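16S rRNA methylase (Uncultured bacterium, PDB 7JLZ) probably methylates A1408 of 16S rRNA in the small ribosomal subunit, a modification linked to aminoglycoside resistance. Local coordinates at residues Val27-Gly32 against Gly92-Leu97; Cys131-Gly136 against Leu207-Met212. One frame throughout, in Å; residues are numbered along the deposited sequence.

Contact 1: residues Val27-Gly32 against Gly92-Leu97; sequences VEVDLG and GTADKL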
loop_
_atom_site.group_PDB
_atom_site.type_symbol
_atom_site.label_atom_id
_atom_site.label_comp_id
_atom_site.label_asym_id
_atom_site.label_seq_id
_atom_site.Cartn_x
_atom_site.Cartn_y
_atom_site.Cartn_z
ATOM N N VAL A 27 -10.709 5.371 5.524
ATOM C CA VAL A 27 -10.000 4.104 5.648
ATOM C C VAL A 27 -8.906 4.080 4.592
ATOM O O VAL A 27 -9.145 4.449 3.436
ATOM C CB VAL A 27 -10.947 2.901 5.492
ATOM C CG1 VAL A 27 -10.169 1.590 5.496
ATOM C CG2 VAL A 27 -12.003 2.913 6.589
ATOM N N GLU A 28 -7.701 3.686 5.000
ATOM C CA GLU A 28 -6.575 3.546 4.092
ATOM C C GLU A 28 -6.010 2.137 4.201
ATOM O O GLU A 28 -5.785 1.634 5.307
ATOM C CB GLU A 28 -5.480 4.579 4.392
ATOM C CG GLU A 28 -4.239 4.363 3.519
ATOM C CD GLU A 28 -3.249 5.508 3.605
ATOM O OE1 GLU A 28 -3.684 6.658 3.802
ATOM O OE2 GLU A 28 -2.026 5.237 3.474
ATOM N N VAL A 29 -5.795 1.495 3.057
ATOM C CA VAL A 29 -5.173 0.177 2.995
ATOM C C VAL A 29 -3.763 0.355 2.454
ATOM O O VAL A 29 -3.575 1.017 1.428
ATOM C CB VAL A 29 -5.988 -0.788 2.114
ATOM C CG1 VAL A 29 -5.220 -2.078 1.872
ATOM C CG2 VAL A 29 -7.372 -1.038 2.762
ATOM N N ASP A 30 -2.787 -0.261 3.120
ATOM C CA ASP A 30 -1.363 -0.068 2.829
ATOM C C ASP A 30 -0.719 -1.406 2.490
ATOM O O ASP A 30 -0.663 -2.303 3.337
ATOM C CB ASP A 30 -0.663 0.569 4.029
ATOM C CG ASP A 30 -1.171 1.948 4.309
ATOM O OD1 ASP A 30 -1.219 2.740 3.351
ATOM O OD2 ASP A 30 -1.554 2.240 5.457
ATOM N N LEU A 31 -0.213 -1.533 1.264
ATOM C CA LEU A 31 0.409 -2.757 0.787
ATOM C C LEU A 31 1.882 -2.511 0.536
ATOM O O LEU A 31 2.259 -1.432 0.071
ATOM C CB LEU A 31 -0.228 -3.235 -0.520
ATOM C CG LEU A 31 -1.746 -3.285 -0.553
ATOM C CD1 LEU A 31 -2.195 -3.797 -1.913
ATOM C CD2 LEU A 31 -2.217 -4.189 0.575
ATOM N N GLY A 32 2.704 -3.514 0.818
ATOM C CA GLY A 32 4.123 -3.398 0.534
ATOM C C GLY A 32 4.929 -2.655 1.576
ATOM O O GLY A 32 6.012 -2.145 1.258
ATOM N N GLY A 92 -13.697 -3.071 -1.559
ATOM C CA GLY A 92 -14.628 -1.963 -1.552
ATOM C C GLY A 92 -14.599 -1.090 -0.318
ATOM O O GLY A 92 -15.533 -0.307 -0.117
ATOM N N THR A 93 -13.548 -1.177 0.506
ATOM C CA THR A 93 -13.527 -0.494 1.798
ATOM C C THR A 93 -12.617 0.726 1.866
ATOM O O THR A 93 -12.752 1.513 2.807
ATOM C CB THR A 93 -13.103 -1.452 2.931
ATOM O OG1 THR A 93 -11.736 -1.848 2.759
ATOM C CG2 THR A 93 -14.000 -2.692 2.976
ATOM N N ALA A 94 -11.691 0.900 0.927
ATOM C CA ALA A 94 -10.603 1.859 1.086
ATOM C C ALA A 94 -10.919 3.190 0.414
ATOM O O ALA A 94 -11.211 3.236 -0.783
ATOM C CB ALA A 94 -9.303 1.304 0.509
ATOM N N ASP A 95 -10.819 4.274 1.187
ATOM C CA ASP A 95 -10.798 5.607 0.596
ATOM C C ASP A 95 -9.455 5.895 -0.060
ATOM O O ASP A 95 -9.378 6.683 -1.015
ATOM C CB ASP A 95 -11.101 6.656 1.666
ATOM C CG ASP A 95 -12.466 6.464 2.298
ATOM O OD1 ASP A 95 -13.484 6.699 1.603
ATOM O OD2 ASP A 95 -12.519 6.055 3.479
ATOM N N LYS A 96 -8.391 5.279 0.443
ATOM C CA LYS A 96 -7.070 5.409 -0.152
ATOM C C LYS A 96 -6.362 4.070 -0.082
ATOM O O LYS A 96 -6.440 3.372 0.929
ATOM C CB LYS A 96 -6.223 6.479 0.537
ATOM C CG LYS A 96 -4.880 6.683 -0.174
ATOM C CD LYS A 96 -3.956 7.651 0.530
ATOM C CE LYS A 96 -2.689 7.847 -0.300
ATOM N NZ LYS A 96 -1.721 8.768 0.354
ATOM N N LEU A 97 -5.665 3.730 -1.166
ATOM C CA LEU A 97 -4.864 2.520 -1.277
ATOM C C LEU A 97 -3.450 2.957 -1.617
ATOM O O LEU A 97 -3.231 3.583 -2.656
ATOM C CB LEU A 97 -5.408 1.590 -2.365
ATOM C CG LEU A 97 -4.584 0.350 -2.686
ATOM C CD1 LEU A 97 -4.442 -0.555 -1.472
ATOM C CD2 LEU A 97 -5.247 -0.405 -3.849
HETATM O O HOH W 1 -0.653 6.904 2.189
#
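V27 opens the contact with a hydrogen bond to the D95 carboxylate, where strand 26-31 meets strand 94-100. These are the first and fourth strands of a Rossmann-like methyltransferase sheet, and they run parallel. D95 OD2 accepts from V27 N at 2.8 Å through its anti lone pair. D95 CG lies beside its own backbone N (chi1 -61°), which turns the carboxylate back to V27. V27 O accepts from K96 N at 3.2 Å and, weakly, from D95 N. The V27 side chain rests against T93 O.

E28 pairs with K96, and the two extended side chains lie side by side, pointing the same way. E28 OE1 sits 3.4 Å from K96 CD, so it touches the lysine's aliphatic part. K96 NZ itself makes a salt bridge with E132. A water links it to E28 OE2.

V29 N donates to K96 O at 2.9 Å, nearly straight down the carbonyl. On the other face V29 CG2 meets A94 CB, and V29 CG1 lies 3.8 Å from L97 CD1. I121 and I124 of helix 120-124 pack on L97. L31 reaches the same methyl: its CG is 3.9 Å from L97 CD1.

Contact 2: residues Cys131-Gly136 against Leu207-Met212; sequences CEIVLG and LKFKKM
Strands 131-135 and 207-211 run antiparallel, their axes 4.7 Å apart at closest approach and 153° between their directions. Strand 205-211 is the one reversed strand of the sheet, inserted between 129-135 and 172-179, as in the seven-stranded Rossmann-like methyltransferase fold (order 3-2-1-4-5-7-6). C131 with F209 and I133 with L207 are hydrogen-bonded pairs. E132 with K208, between them, is a non-hydrogen-bonded pair. F209 N donates to C131 O at 2.8 Å, and C131 N returns a bond to F209 O. I133 N reaches L207 O at 2.8 Å, the straightest of the four bonds at 167°. L207 N closes the second ring on I133 O.

E132 and K208 project from one face of the sheet, side by side. E132 OE1 is 3.4 Å from K208 CE and 4.2 Å from K208 NZ, too far for a salt bridge. The salt-bridge partner of E132 OE1 is K96 on the adjoining strand.

The other face is apolar. F209 CG lies beside the backbone N (chi1 -49°), and C131 O lies at the ring edge, near the ring plane and closest to F209 CD1. The ring of F167 of helix 156-168 meets this ring, and F167 also touches I133 and L207. I133 CD1 approaches obliquely, 3.8 Å from F209 CE1. Further along, L135 CD1 meets L207 CD1 at 4.0 Å.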
loop_
_atom_site.group_PDB
_atom_site.type_symbol
_atom_site.label_atom_id
_atom_site.label_comp_id
_atom_site.label_asym_id
_atom_site.label_seq_id
_atom_site.Cartn_x
_atom_site.Cartn_y
_atom_site.Cartn_z
ATOM N N CYS A 131 -5.552 5.982 -5.323
ATOM C CA CYS A 131 -4.467 5.017 -5.222
ATOM C C CYS A 131 -3.145 5.759 -5.322
ATOM O O CYS A 131 -2.984 6.626 -6.181
ATOM C CB CYS A 131 -4.561 3.959 -6.321
ATOM S SG CYS A 131 -3.218 2.760 -6.328
ATOM N N GLU A 132 -2.217 5.441 -4.425
ATOM C CA GLU A 132 -0.862 5.973 -4.480
ATOM C C GLU A 132 0.086 4.795 -4.640
ATOM O O GLU A 132 -0.040 3.789 -3.929
ATOM C CB GLU A 132 -0.527 6.782 -3.220
ATOM C CG GLU A 132 0.916 7.310 -3.177
ATOM C CD GLU A 132 1.220 8.126 -1.927
ATOM O OE1 GLU A 132 0.291 8.753 -1.379
ATOM O OE2 GLU A 132 2.398 8.142 -1.494
ATOM N N ILE A 133 0.995 4.892 -5.606
ATOM C CA ILE A 133 1.951 3.832 -5.893
ATOM C C ILE A 133 3.339 4.431 -5.765
ATOM O O ILE A 133 3.657 5.419 -6.437
ATOM C CB ILE A 133 1.742 3.218 -7.288
ATOM C CG1 ILE A 133 0.357 2.588 -7.393
ATOM C CG2 ILE A 133 2.794 2.164 -7.573
ATOM C CD1 ILE A 133 0.110 1.880 -8.719
ATOM N N VAL A 134 4.146 3.850 -4.889
ATOM C CA VAL A 134 5.531 4.256 -4.702
ATOM C C VAL A 134 6.398 3.282 -5.485
ATOM O O VAL A 134 6.310 2.067 -5.283
ATOM C CB VAL A 134 5.907 4.272 -3.213
ATOM C CG1 VAL A 134 7.406 4.552 -3.035
ATOM C CG2 VAL A 134 5.059 5.312 -2.471
ATOM N N LEU A 135 7.221 3.813 -6.390
ATOM C CA LEU A 135 8.034 3.019 -7.294
ATOM C C LEU A 135 9.510 3.246 -7.000
ATOM O O LEU A 135 9.925 4.343 -6.605
ATOM C CB LEU A 135 7.762 3.375 -8.765
ATOM C CG LEU A 135 6.427 2.946 -9.374
ATOM C CD1 LEU A 135 6.317 3.384 -10.834
ATOM C CD2 LEU A 135 6.291 1.449 -9.266
ATOM N N GLY A 136 10.296 2.192 -7.201
ATOM C CA GLY A 136 11.740 2.292 -7.103
ATOM C C GLY A 136 12.397 1.180 -6.305
ATOM O O GLY A 136 13.608 0.967 -6.427
ATOM N N LEU A 207 3.289 8.123 -7.363
ATOM C CA LEU A 207 2.300 8.347 -8.406
ATOM C C LEU A 207 0.936 8.207 -7.760
ATOM O O LEU A 207 0.725 7.277 -6.978
ATOM C CB LEU A 207 2.442 7.332 -9.555
ATOM C CG LEU A 207 3.623 7.435 -10.524
ATOM C CD1 LEU A 207 4.942 7.050 -9.851
ATOM C CD2 LEU A 207 3.384 6.573 -11.747
ATOM N N LYS A 208 0.026 9.135 -8.057
ATOM C CA LYS A 208 -1.333 9.078 -7.529
ATOM C C LYS A 208 -2.319 8.944 -8.674
ATOM O O LYS A 208 -2.108 9.481 -9.762
ATOM C CB LYS A 208 -1.683 10.318 -6.696
ATOM C CG LYS A 208 -0.787 10.422 -5.456
ATOM C CD LYS A 208 -1.203 11.541 -4.519
ATOM C CE LYS A 208 -0.307 11.555 -3.280
ATOM N NZ LYS A 208 -0.576 12.719 -2.383
ATOM N N PHE A 209 -3.399 8.217 -8.406
ATOM C CA PHE A 209 -4.404 7.911 -9.410
ATOM C C PHE A 209 -5.784 8.031 -8.795
ATOM O O PHE A 209 -5.960 7.942 -7.577
ATOM C CB PHE A 209 -4.261 6.490 -9.978
ATOM C CG PHE A 209 -2.863 6.131 -10.417
ATOM C CD1 PHE A 209 -1.913 5.714 -9.497
ATOM C CD2 PHE A 209 -2.520 6.180 -11.754
ATOM C CE1 PHE A 209 -0.641 5.375 -9.904
ATOM C CE2 PHE A 209 -1.257 5.837 -12.165
ATOM C CZ PHE A 209 -0.315 5.436 -11.235
ATOM N N LYS A 210 -6.766 8.230 -9.662
ATOM C CA LYS A 210 -8.153 7.961 -9.320
ATOM C C LYS A 210 -8.690 6.914 -10.287
ATOM O O LYS A 210 -8.053 6.562 -11.280
ATOM C CB LYS A 210 -8.994 9.241 -9.346
ATOM C CG LYS A 210 -8.871 10.046 -10.614
ATOM C CD LYS A 210 -9.800 11.257 -10.564
ATOM C CE LYS A 210 -9.645 12.144 -11.787
ATOM N NZ LYS A 210 -10.604 13.293 -11.750
ATOM N N LYS A 211 -9.857 6.370 -9.966
ATOM C CA LYS A 211 -10.455 5.383 -10.853
ATOM C C LYS A 211 -10.881 6.013 -12.169
ATOM O O LYS A 211 -11.319 7.168 -12.225
ATOM C CB LYS A 211 -11.662 4.736 -10.202
ATOM C CG LYS A 211 -11.341 3.879 -9.031
ATOM C CD LYS A 211 -12.608 3.157 -8.636
ATOM C CE LYS A 211 -12.342 2.099 -7.621
ATOM N NZ LYS A 211 -13.514 1.182 -7.578
ATOM N N MET A 212 -10.763 5.240 -13.238
ATOM C CA MET A 212 -11.204 5.728 -14.532
ATOM C C MET A 212 -12.718 5.604 -14.646
ATOM O O MET A 212 -13.337 4.844 -13.907
ATOM C CB MET A 212 -10.526 4.964 -15.654
ATOM C CG MET A 212 -9.047 5.201 -15.730
ATOM S SD MET A 212 -8.381 4.268 -17.102
ATOM C CE MET A 212 -9.212 5.065 -18.475
#

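After an N-terminal two-stranded sheet (2-5, 8-11) and helix 14-21, the chain lays down strand 26-31 and then passes through helix 37-45, strand 49-55, helix 58-70 and strand 76-80. Contact 1 closes this excursion when strand 94-100 returns beside strand 26-31. The chain then reaches strand 129-135, on the far side of strand 94-100. Contact 2 closes a second loop, through helix 156-168 and strand 172-179, when strand 205-211 comes back. The two loops are in series and neither nest nor cross. The centres of contacts 1 and 2 are about 12 Å apart in one sheet. The inner strands join them directly: L97 O probably accepts a backbone hydrogen bond from E132 N at 2.8 Å.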